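PDB 7CU9: tube-forming protein in Mycobacterial Envelpe, TiME, which probably forms a tube across the mycobacterial outer envelope that serves as a putative channel for protein secretion. Local coordinates for residues B[62-68]-B[84-90]. Residues are numbered along the deposited sequence; the frame is centred on the assembly and turned at random.
Sequences DLASFGG and QAVGVFA
Gly-67 and Val-86 exchange two backbone hydrogen bonds, Gly-67 N to Val-86 O at 3.0 Å and Val-86 N to Gly-67 O at 2.8 Å. At the next hydrogen-bonded pair, two residues along, Val-88 N bonds Ser-65 O, and Val-88 O accepts from both Ala-64 N (2.7 Å) and Ser-65 N (3.1 Å). Two residues facing one make a classic beta bulge in this antiparallel hairpin, whose strands 63-72 and 77-89 are neighbours in the domain's large sheet. Beyond the last strand pair, Leu-63 with Phe-89, Ala-90 N still bonds Asp-62 O.

Among side chains on the Leu-63 and Phe-89 face, Leu-63 lays CD1 over the Phe-89 ring, 3.9 Å from its centroid, a CH-pi contact. With CG anti to the backbone N (chi1 -177°), the leucine reaches across to the neighbouring strand; CD1 also packs on Gly-87 CA, and a CB there would press tightly on that methyl, so glycine suits the position. Helix 92-103 brings small alanines, Ala-94, Ala-95 and Ala-98, against the same ring. Further along, the buried ring of Phe-66 sets CZ 3.9 Å from the small methyl Ala-85 CB and meets Phe-58 edge-to-face.

On the other face, Ser-65 OG lies 3.3 Å from Val-88 CB while hydrogen-bonding with Pro-5 O, which satisfies its hydroxyl beside an apolar neighbour. Branched Val-86 and Val-88, suited to extended backbone, pack against Val-8 of helix 8-11.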
loop_
_atom_site.group_PDB
_atom_site.type_symbol
_atom_site.label_atom_id
_atom_site.label_comp_id
_atom_site.label_asym_id
_atom_site.label_seq_id
_atom_site.Cartn_x
_atom_site.Cartn_y
_atom_site.Cartn_z
ATOM N N ASP B 62 11.925 28.785 -20.329
ATOM C CA ASP B 62 11.789 27.663 -21.294
ATOM C C ASP B 62 10.759 26.632 -20.826
ATOM O O ASP B 62 10.665 25.584 -21.477
ATOM C CB ASP B 62 13.154 27.047 -21.588
ATOM C CG ASP B 62 13.984 27.961 -22.473
ATOM O OD1 ASP B 62 13.426 28.480 -23.469
ATOM O OD2 ASP B 62 15.174 28.173 -22.156
ATOM N N LEU B 63 9.975 26.915 -19.785
ATOM C CA LEU B 63 8.839 26.026 -19.429
ATOM C C LEU B 63 7.732 26.211 -20.473
ATOM O O LEU B 63 7.159 27.318 -20.561
ATOM C CB LEU B 63 8.331 26.324 -18.019
ATOM C CG LEU B 63 7.210 25.399 -17.542
ATOM C CD1 LEU B 63 7.707 23.968 -17.386
ATOM C CD2 LEU B 63 6.607 25.912 -16.243
ATOM N N ALA B 64 7.456 25.171 -21.258
ATOM C CA ALA B 64 6.444 25.204 -22.341
ATOM C C ALA B 64 5.063 24.856 -21.785
ATOM O O ALA B 64 4.088 25.532 -22.134
ATOM C CB ALA B 64 6.851 24.277 -23.452
ATOM N N SER B 65 4.974 23.837 -20.936
ATOM C CA SER B 65 3.680 23.386 -20.376
ATOM C C SER B 65 3.912 22.713 -19.030
ATOM O O SER B 65 5.043 22.279 -18.744
ATOM C CB SER B 65 2.956 22.480 -21.326
ATOM O OG SER B 65 3.701 21.300 -21.556
ATOM N N PHE B 66 2.856 22.668 -18.237
ATOM C CA PHE B 66 2.921 22.148 -16.855
ATOM C C PHE B 66 1.539 21.691 -16.424
ATOM O O PHE B 66 0.550 22.373 -16.692
ATOM C CB PHE B 66 3.467 23.211 -15.907
ATOM C CG PHE B 66 3.598 22.719 -14.492
ATOM C CD1 PHE B 66 4.753 22.082 -14.067
ATOM C CD2 PHE B 66 2.534 22.826 -13.614
ATOM C CE1 PHE B 66 4.848 21.597 -12.773
ATOM C CE2 PHE B 66 2.634 22.343 -12.320
ATOM C CZ PHE B 66 3.793 21.734 -11.901
ATOM N N GLY B 67 1.498 20.546 -15.763
ATOM C CA GLY B 67 0.270 20.024 -15.157
ATOM C C GLY B 67 0.597 19.130 -13.988
ATOM O O GLY B 67 1.691 18.535 -13.963
ATOM N N GLY B 68 -0.342 19.008 -13.067
ATOM C CA GLY B 68 -0.182 18.095 -11.932
ATOM C C GLY B 68 -1.514 17.755 -11.323
ATOM O O GLY B 68 -2.555 18.271 -11.787
ATOM N N GLN B 84 1.477 14.375 -8.331
ATOM C CA GLN B 84 2.198 14.295 -9.621
ATOM C C GLN B 84 2.443 15.708 -10.139
ATOM O O GLN B 84 1.561 16.569 -9.962
ATOM C CB GLN B 84 1.356 13.548 -10.644
ATOM C CG GLN B 84 1.084 12.104 -10.281
ATOM C CD GLN B 84 0.048 11.549 -11.221
ATOM O OE1 GLN B 84 0.323 11.272 -12.386
ATOM N NE2 GLN B 84 -1.175 11.436 -10.730
ATOM N N ALA B 85 3.588 15.930 -10.776
ATOM C CA ALA B 85 3.896 17.192 -11.477
ATOM C C ALA B 85 4.678 16.850 -12.738
ATOM O O ALA B 85 5.614 16.045 -12.654
ATOM C CB ALA B 85 4.665 18.132 -10.584
ATOM N N VAL B 86 4.281 17.422 -13.866
ATOM C CA VAL B 86 4.956 17.187 -15.170
ATOM C C VAL B 86 5.201 18.546 -15.810
ATOM O O VAL B 86 4.234 19.298 -16.009
ATOM C CB VAL B 86 4.138 16.273 -16.097
ATOM C CG1 VAL B 86 4.861 16.037 -17.411
ATOM C CG2 VAL B 86 3.802 14.952 -15.425
ATOM N N GLY B 87 6.459 18.827 -16.129
ATOM C CA GLY B 87 6.868 20.036 -16.856
ATOM C C GLY B 87 7.519 19.671 -18.169
ATOM O O GLY B 87 8.459 18.857 -18.167
ATOM N N VAL B 88 7.049 20.257 -19.266
ATOM C CA VAL B 88 7.694 20.112 -20.598
ATOM C C VAL B 88 8.436 21.410 -20.882
ATOM O O VAL B 88 7.806 22.484 -20.817
ATOM C CB VAL B 88 6.684 19.791 -21.709
ATOM C CG1 VAL B 88 7.372 19.681 -23.063
ATOM C CG2 VAL B 88 5.889 18.537 -21.396
ATOM N N PHE B 89 9.725 21.307 -21.173
ATOM C CA PHE B 89 10.597 22.463 -21.471
ATOM C C PHE B 89 10.873 22.525 -22.972
ATOM O O PHE B 89 10.786 21.507 -23.659
ATOM C CB PHE B 89 11.878 22.365 -20.648
ATOM C CG PHE B 89 11.621 22.478 -19.168
ATOM C CD1 PHE B 89 11.219 21.373 -18.436
ATOM C CD2 PHE B 89 11.740 23.698 -18.517
ATOM C CE1 PHE B 89 10.969 21.480 -17.077
ATOM C CE2 PHE B 89 11.487 23.805 -17.158
ATOM C CZ PHE B 89 11.105 22.695 -16.440
ATOM N N ALA B 90 11.213 23.711 -23.467
ATOM C CA ALA B 90 11.499 23.929 -24.903
ATOM C C ALA B 90 12.744 23.141 -25.325
ATOM O O ALA B 90 12.855 22.788 -26.513
ATOM C CB ALA B 90 11.663 25.398 -25.175
#